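Local structure of Blr3880 protein (Bradyrhizobium japonicum, 2OOD) at residues P239-C242 against S243-V247; G257-K261 against F262-G266; R283-K287 against K288-V292. The protein probably catalyses the zinc-dependent hydrolytic deamination of guanine, giving xanthine and ammonia in purine breakdown. One frame throughout, in Å; residues are numbered along the deposited sequence.

Interaction 1: residues P239-C242 against S243-V247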
loop_
_atom_site.group_PDB
_atom_site.type_symbol
_atom_site.label_atom_id
_atom_site.label_comp_id
_atom_site.label_asym_id
_atom_site.label_seq_id
_atom_site.Cartn_x
_atom_site.Cartn_y
_atom_site.Cartn_z
ATOM N N PRO A 239 -8.545 -20.050 -1.834
ATOM C CA PRO A 239 -9.566 -21.077 -1.588
ATOM C C PRO A 239 -9.689 -22.058 -2.757
ATOM O O PRO A 239 -9.630 -23.279 -2.556
ATOM C CB PRO A 239 -10.844 -20.260 -1.345
ATOM C CG PRO A 239 -10.589 -18.988 -2.096
ATOM C CD PRO A 239 -9.135 -18.703 -1.779
ATOM N N ALA A 240 -9.847 -21.535 -3.972
ATOM C CA ALA A 240 -9.956 -22.402 -5.141
ATOM C C ALA A 240 -8.718 -23.312 -5.236
ATOM O O ALA A 240 -8.822 -24.487 -5.586
ATOM C CB ALA A 240 -10.097 -21.563 -6.410
ATOM N N GLU A 241 -7.550 -22.760 -4.920
ATOM C CA GLU A 241 -6.300 -23.512 -4.960
ATOM C C GLU A 241 -6.344 -24.634 -3.921
ATOM O O GLU A 241 -5.914 -25.749 -4.183
ATOM C CB GLU A 241 -5.112 -22.580 -4.666
ATOM C CG GLU A 241 -3.744 -23.262 -4.702
ATOM C CD GLU A 241 -2.795 -22.767 -3.609
ATOM O OE1 GLU A 241 -1.623 -23.212 -3.588
ATOM O OE2 GLU A 241 -3.222 -21.941 -2.768
ATOM N N CYS A 242 -6.863 -24.332 -2.737
ATOM C CA CYS A 242 -6.949 -25.327 -1.670
ATOM C C CYS A 242 -7.861 -26.485 -2.041
ATOM O O CYS A 242 -7.553 -27.645 -1.751
ATOM C CB CYS A 242 -7.443 -24.679 -0.373
ATOM S SG CYS A 242 -6.169 -23.730 0.475
ATOM N N SER A 243 -8.990 -26.162 -2.673
ATOM C CA SER A 243 -9.948 -27.175 -3.107
ATOM C C SER A 243 -9.287 -28.094 -4.141
ATOM O O SER A 243 -9.302 -29.327 -3.990
ATOM C CB SER A 243 -11.189 -26.509 -3.719
ATOM O OG SER A 243 -11.896 -25.747 -2.750
ATOM N N GLY A 244 -8.698 -27.490 -5.176
ATOM C CA GLY A 244 -8.034 -28.257 -6.219
ATOM C C GLY A 244 -6.971 -29.211 -5.691
ATOM O O GLY A 244 -6.893 -30.365 -6.120
ATOM N N VAL A 245 -6.155 -28.727 -4.759
ATOM C CA VAL A 245 -5.088 -29.523 -4.155
ATOM C C VAL A 245 -5.606 -30.818 -3.518
ATOM O O VAL A 245 -5.011 -31.887 -3.700
ATOM C CB VAL A 245 -4.329 -28.694 -3.078
ATOM C CG1 VAL A 245 -3.389 -29.592 -2.265
ATOM C CG2 VAL A 245 -3.542 -27.588 -3.756
ATOM N N LEU A 246 -6.705 -30.721 -2.769
ATOM C CA LEU A 246 -7.274 -31.899 -2.122
ATOM C C LEU A 246 -7.916 -32.797 -3.160
ATOM O O LEU A 246 -8.225 -33.961 -2.890
ATOM C CB LEU A 246 -8.296 -31.502 -1.056
ATOM C CG LEU A 246 -7.657 -30.913 0.208
ATOM C CD1 LEU A 246 -8.756 -30.556 1.201
ATOM C CD2 LEU A 246 -6.661 -31.911 0.826
ATOM N N VAL A 247 -8.119 -32.249 -4.353
ATOM C CA VAL A 247 -8.687 -33.029 -5.444
ATOM C C VAL A 247 -7.515 -33.725 -6.146
ATOM O O VAL A 247 -7.546 -34.940 -6.365
ATOM C CB VAL A 247 -9.471 -32.128 -6.443
ATOM C CG1 VAL A 247 -9.896 -32.936 -7.664
ATOM C CG2 VAL A 247 -10.701 -31.560 -5.760
#
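Glu-241 and Val-245 meet one turn apart along helix 239-248. Val-245 carries CG1 anti to its backbone N (chi1 170°), which places CG2 beside that N and over the preceding turn; CG2 comes 4.4 Å from Glu-241 CG. Glu-241 leaves the helix with CG anti to its own N (chi1 -179°), and its carboxylate reaches back to the start of the helix, where OE2 accepts the backbone N-H groups of Glu-237 and Asn-238 while OE1 is hydrogen-bonded to the hydroxyl of Tyr-255. Beneath these side chains the main chain bonds regularly: Ser-243 N gives to Pro-239 O at 3.0 Å, and Gly-244 N to Ala-240 O at 3.0 Å. Pro-239 suits the first turn because its missing N-H costs no helical bond there. On the exposed side Ser-243 OG lies 3.4 Å from Pro-239 O, a weak contact at most. The beta-branched Val-245, by contrast, presses on Ala-208, Phe-209 and Tyr-255. The chemistry implies a two-faced helix: a carboxylate spent on backbone and tyrosine partners, next to an apolar valine, turns inward near the guanine pocket, while serine meets the solvent.

Interaction 2: residues G257-K261 against F262-G266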
loop_
_atom_site.group_PDB
_atom_site.type_symbol
_atom_site.label_atom_id
_atom_site.label_comp_id
_atom_site.label_asym_id
_atom_site.label_seq_id
_atom_site.Cartn_x
_atom_site.Cartn_y
_atom_site.Cartn_z
ATOM N N GLY A 257 -0.623 -31.580 4.789
ATOM C CA GLY A 257 -0.527 -33.030 4.783
ATOM C C GLY A 257 0.112 -33.581 3.525
ATOM O O GLY A 257 0.785 -34.615 3.564
ATOM N N VAL A 258 -0.099 -32.898 2.404
ATOM C CA VAL A 258 0.471 -33.331 1.139
ATOM C C VAL A 258 1.995 -33.338 1.210
ATOM O O VAL A 258 2.635 -34.287 0.760
ATOM C CB VAL A 258 0.044 -32.404 -0.008
ATOM C CG1 VAL A 258 0.657 -32.887 -1.321
ATOM C CG2 VAL A 258 -1.472 -32.361 -0.099
ATOM N N TYR A 259 2.572 -32.281 1.778
ATOM C CA TYR A 259 4.023 -32.175 1.896
ATOM C C TYR A 259 4.610 -33.088 2.961
ATOM O O TYR A 259 5.763 -33.494 2.845
ATOM C CB TYR A 259 4.443 -30.732 2.193
ATOM C CG TYR A 259 4.061 -29.760 1.106
ATOM C CD1 TYR A 259 4.451 -29.969 -0.207
ATOM C CD2 TYR A 259 3.286 -28.648 1.386
ATOM C CE1 TYR A 259 4.070 -29.097 -1.215
ATOM C CE2 TYR A 259 2.902 -27.769 0.388
ATOM C CZ TYR A 259 3.294 -28.000 -0.910
ATOM O OH TYR A 259 2.888 -27.139 -1.910
ATOM N N GLU A 260 3.840 -33.393 4.004
ATOM C CA GLU A 260 4.331 -34.276 5.060
ATOM C C GLU A 260 4.400 -35.711 4.540
ATOM O O GLU A 260 5.254 -36.497 4.952
ATOM C CB GLU A 260 3.412 -34.222 6.278
ATOM C CG GLU A 260 3.463 -32.928 7.051
ATOM C CD GLU A 260 2.318 -32.806 8.038
ATOM O OE1 GLU A 260 1.144 -32.847 7.595
ATOM O OE2 GLU A 260 2.589 -32.668 9.252
ATOM N N LYS A 261 3.491 -36.044 3.632
ATOM C CA LYS A 261 3.452 -37.376 3.048
ATOM C C LYS A 261 4.798 -37.685 2.413
ATOM O O LYS A 261 5.150 -38.846 2.224
ATOM C CB LYS A 261 2.343 -37.457 1.985
ATOM C CG LYS A 261 2.331 -38.752 1.163
ATOM C CD LYS A 261 1.310 -38.699 0.018
ATOM C CE LYS A 261 1.354 -39.971 -0.831
ATOM N NZ LYS A 261 0.592 -39.887 -2.127
ATOM N N PHE A 262 5.560 -36.643 2.096
ATOM C CA PHE A 262 6.857 -36.830 1.463
ATOM C C PHE A 262 8.039 -36.307 2.273
ATOM O O PHE A 262 9.095 -36.020 1.715
ATOM C CB PHE A 262 6.843 -36.174 0.088
ATOM C CG PHE A 262 5.819 -36.753 -0.846
ATOM C CD1 PHE A 262 6.115 -37.873 -1.621
ATOM C CD2 PHE A 262 4.553 -36.179 -0.958
ATOM C CE1 PHE A 262 5.162 -38.413 -2.500
ATOM C CE2 PHE A 262 3.594 -36.712 -1.831
ATOM C CZ PHE A 262 3.902 -37.829 -2.603
ATOM N N ASP A 263 7.863 -36.194 3.585
ATOM C CA ASP A 263 8.918 -35.717 4.490
ATOM C C ASP A 263 9.549 -34.374 4.128
ATOM O O ASP A 263 10.717 -34.136 4.442
ATOM C CB ASP A 263 10.044 -36.748 4.600
ATOM C CG ASP A 263 9.544 -38.112 5.009
ATOM O OD1 ASP A 263 8.879 -38.208 6.066
ATOM O OD2 ASP A 263 9.821 -39.084 4.272
ATOM N N LEU A 264 8.789 -33.501 3.479
ATOM C CA LEU A 264 9.311 -32.198 3.109
ATOM C C LEU A 264 9.208 -31.199 4.268
ATOM O O LEU A 264 10.005 -30.265 4.360
ATOM C CB LEU A 264 8.557 -31.660 1.895
ATOM C CG LEU A 264 8.652 -32.511 0.631
ATOM C CD1 LEU A 264 7.868 -31.850 -0.496
ATOM C CD2 LEU A 264 10.110 -32.679 0.240
ATOM N N VAL A 265 8.235 -31.398 5.155
ATOM C CA VAL A 265 8.046 -30.481 6.274
ATOM C C VAL A 265 8.991 -30.732 7.434
ATOM O O VAL A 265 9.062 -31.837 7.968
ATOM C CB VAL A 265 6.599 -30.522 6.811
ATOM C CG1 VAL A 265 6.457 -29.586 7.994
ATOM C CG2 VAL A 265 5.637 -30.123 5.716
ATOM N N GLY A 266 9.707 -29.682 7.816
ATOM C CA GLY A 266 10.665 -29.754 8.908
ATOM C C GLY A 266 11.582 -28.549 8.800
ATOM O O GLY A 266 11.229 -27.588 8.112
#
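Tyr-259 O takes the N-H of Leu-264 at 3.1 Å, with an N-H...O angle of 159°, and, less surely because its N is doubtfully placed, that of Phe-262. Asp-263 N gives to Glu-260 O at 3.0 Å, approaching from above the carbonyl plane, and closes the type I turn from Glu-260 to Asp-263. Together the bonds of Leu-264 and Asp-263 form a Schellman motif, with Asp-263 as its C-prime residue at positive phi; it ends helix 255-260 and sends the chain toward strand 269-272 of the barrel. Across the turn, Leu-264 CD1 meets Tyr-259 CD1 obliquely at 3.9 Å, and Val-265 CG2 lies 3.8 Å from Tyr-259 CB and also touches Glu-260 CG. The Tyr-259 hydroxyl bonds to the backbone O of the zinc ligand His-234. Lys-261, CG anti to its N (chi1 172°) and fully extended, runs alongside Phe-262, its CG 4.1 Å from the ring centroid in a CH-pi contact over one face, while NZ pairs with Asp-251. With an alanine in place of Phe-262, the lysine methylenes would probably lose the surface they lie on, and a gap would open against Leu-216. Val-258 O sits at the edge of the same aromatic ring, near its plane.

Interaction 3: residues R283-K287 against K288-V292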
loop_
_atom_site.group_PDB
_atom_site.type_symbol
_atom_site.label_atom_id
_atom_site.label_comp_id
_atom_site.label_asym_id
_atom_site.label_seq_id
_atom_site.Cartn_x
_atom_site.Cartn_y
_atom_site.Cartn_z
ATOM N N ARG A 283 0.074 -25.633 14.366
ATOM C CA ARG A 283 0.697 -26.380 15.451
ATOM C C ARG A 283 1.671 -27.435 14.942
ATOM O O ARG A 283 2.724 -27.637 15.535
ATOM C CB ARG A 283 -0.355 -27.047 16.343
ATOM C CG ARG A 283 -1.078 -26.101 17.305
ATOM C CD ARG A 283 -1.845 -26.873 18.391
ATOM N NE ARG A 283 -2.764 -27.862 17.816
ATOM C CZ ARG A 283 -4.008 -27.601 17.410
ATOM N NH1 ARG A 283 -4.510 -26.369 17.527
ATOM N NH2 ARG A 283 -4.740 -28.564 16.852
ATOM N N ARG A 284 1.328 -28.107 13.849
ATOM C CA ARG A 284 2.202 -29.137 13.302
ATOM C C ARG A 284 3.519 -28.538 12.821
ATOM O O ARG A 284 4.591 -29.089 13.078
ATOM C CB ARG A 284 1.517 -29.874 12.146
ATOM C CG ARG A 284 0.205 -30.534 12.527
ATOM C CD ARG A 284 0.082 -31.891 11.898
ATOM N NE ARG A 284 -0.014 -31.836 10.446
ATOM C CZ ARG A 284 -1.090 -31.419 9.788
ATOM N NH1 ARG A 284 -2.160 -31.015 10.459
ATOM N NH2 ARG A 284 -1.106 -31.429 8.461
HETATM N N MSE A 285 3.442 -27.413 12.117
HETATM C CA MSE A 285 4.649 -26.759 11.621
HETATM C C MSE A 285 5.510 -26.313 12.799
HETATM O O MSE A 285 6.718 -26.541 12.821
HETATM C CB MSE A 285 4.281 -25.559 10.756
HETATM C CG MSE A 285 3.483 -25.939 9.529
HETATM SE SE MSE A 285 2.995 -24.380 8.460
HETATM C CE MSE A 285 4.725 -24.086 7.597
ATOM N N SER A 286 4.878 -25.685 13.785
ATOM C CA SER A 286 5.591 -25.227 14.965
ATOM C C SER A 286 6.376 -26.393 15.566
ATOM O O SER A 286 7.543 -26.251 15.937
ATOM C CB SER A 286 4.600 -24.681 15.995
ATOM O OG SER A 286 5.252 -24.306 17.195
ATOM N N LYS A 287 5.726 -27.549 15.641
ATOM C CA LYS A 287 6.328 -28.756 16.197
ATOM C C LYS A 287 7.498 -29.286 15.363
ATOM O O LYS A 287 8.558 -29.583 15.906
ATOM C CB LYS A 287 5.250 -29.834 16.343
ATOM C CG LYS A 287 5.705 -31.128 16.999
ATOM C CD LYS A 287 6.181 -30.900 18.432
ATOM C CE LYS A 287 6.086 -32.190 19.275
ATOM N NZ LYS A 287 6.897 -33.344 18.741
ATOM N N LYS A 288 7.310 -29.402 14.052
ATOM C CA LYS A 288 8.368 -29.909 13.181
ATOM C C LYS A 288 9.456 -28.876 12.861
ATOM O O LYS A 288 10.509 -29.222 12.318
ATOM C CB LYS A 288 7.779 -30.436 11.868
ATOM C CG LYS A 288 6.785 -31.578 12.032
ATOM C CD LYS A 288 6.533 -32.264 10.696
ATOM C CE LYS A 288 5.548 -33.422 10.815
ATOM N NZ LYS A 288 4.244 -32.950 11.366
ATOM N N GLY A 289 9.196 -27.611 13.185
ATOM C CA GLY A 289 10.168 -26.563 12.925
ATOM C C GLY A 289 10.094 -25.944 11.540
ATOM O O GLY A 289 11.019 -25.246 11.124
ATOM N N ALA A 290 9.008 -26.201 10.818
ATOM C CA ALA A 290 8.837 -25.643 9.483
ATOM C C ALA A 290 8.439 -24.171 9.608
ATOM O O ALA A 290 7.967 -23.738 10.660
ATOM C CB ALA A 290 7.772 -26.420 8.730
ATOM N N ALA A 291 8.625 -23.399 8.543
ATOM C CA ALA A 291 8.298 -21.980 8.593
ATOM C C ALA A 291 7.306 -21.540 7.533
ATOM O O ALA A 291 7.204 -22.148 6.476
ATOM C CB ALA A 291 9.572 -21.159 8.474
ATOM N N VAL A 292 6.571 -20.476 7.827
ATOM C CA VAL A 292 5.600 -19.941 6.885
ATOM C C VAL A 292 6.086 -18.551 6.476
ATOM O O VAL A 292 6.766 -17.877 7.250
ATOM C CB VAL A 292 4.178 -19.850 7.515
ATOM C CG1 VAL A 292 4.178 -18.888 8.675
ATOM C CG2 VAL A 292 3.173 -19.404 6.480
HETATM O O HOH W 1 11.883 -29.592 14.917
#
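Lys-288 N closes the last regular turn on Arg-284 O at 2.9 Å (N-H...O angle 165°), after which Gly-289 takes a positive phi of 87°; its N and that of Ala-290 each bond weakly to Met-285 O, and Gly-289 N also leans weakly on Ser-286 O. A side chain at Gly-289 would be jammed against the carbonyl O of Lys-288, so glycine alone fits comfortably. Met-285, present as selenomethionine, is anti at chi2 and bends at chi3 (77°), bringing CE within 4.0 Å of Ala-290 CB and 4.3 Å of Val-292 CB. Its long, flexible chain thereby spans from helix to strand, and the small Ala-290 lets the two lie close, with Phe-269 also touching both. On the outer side, Lys-288 has CG beside its backbone N, passing 3.5 Å from Arg-284 O; a final bend in the chain puts NZ at the edge of the Arg-284 guanidinium, 4.5 Å from NE. The two cations share a carboxylate, that of Glu-260, which probably offsets their likeness of charge; Arg-284 also pairs with Asp-254. A water spans Lys-287 O and Lys-288 O by weak bonds. Such a glycine-ended helix turning straight into a buried strand belongs to the beta-alpha-beta unit of strand 269-272, helix 279-288 and strand 291-294, the repeating crossover of the amidohydrolase TIM barrel.

All three contacts are local and partly buried, and they follow in series along the chain. Interaction 1 lies within a single helix near the guanine pocket, interaction 2 at the end of the next helix, and interaction 3 where a later helix gives way to a barrel strand. Interactions 1 and 2 join through apolar packing, Val-245 CG1 lying 4.0 Å from Val-258 CG2. Interactions 2 and 3 are tied by charge, Glu-260 OE2 bonding Lys-288 NZ at 2.7 Å and OE1 bonding Arg-284 NH2 at 2.8 Å, with Val-265 on Ala-290 beside them. Interactions 1 and 3 do not touch. Polar chemistry differs with place: the carboxylate of interaction 1 is buried, while the link between interactions 2 and 3 is ionic and nearer the surface.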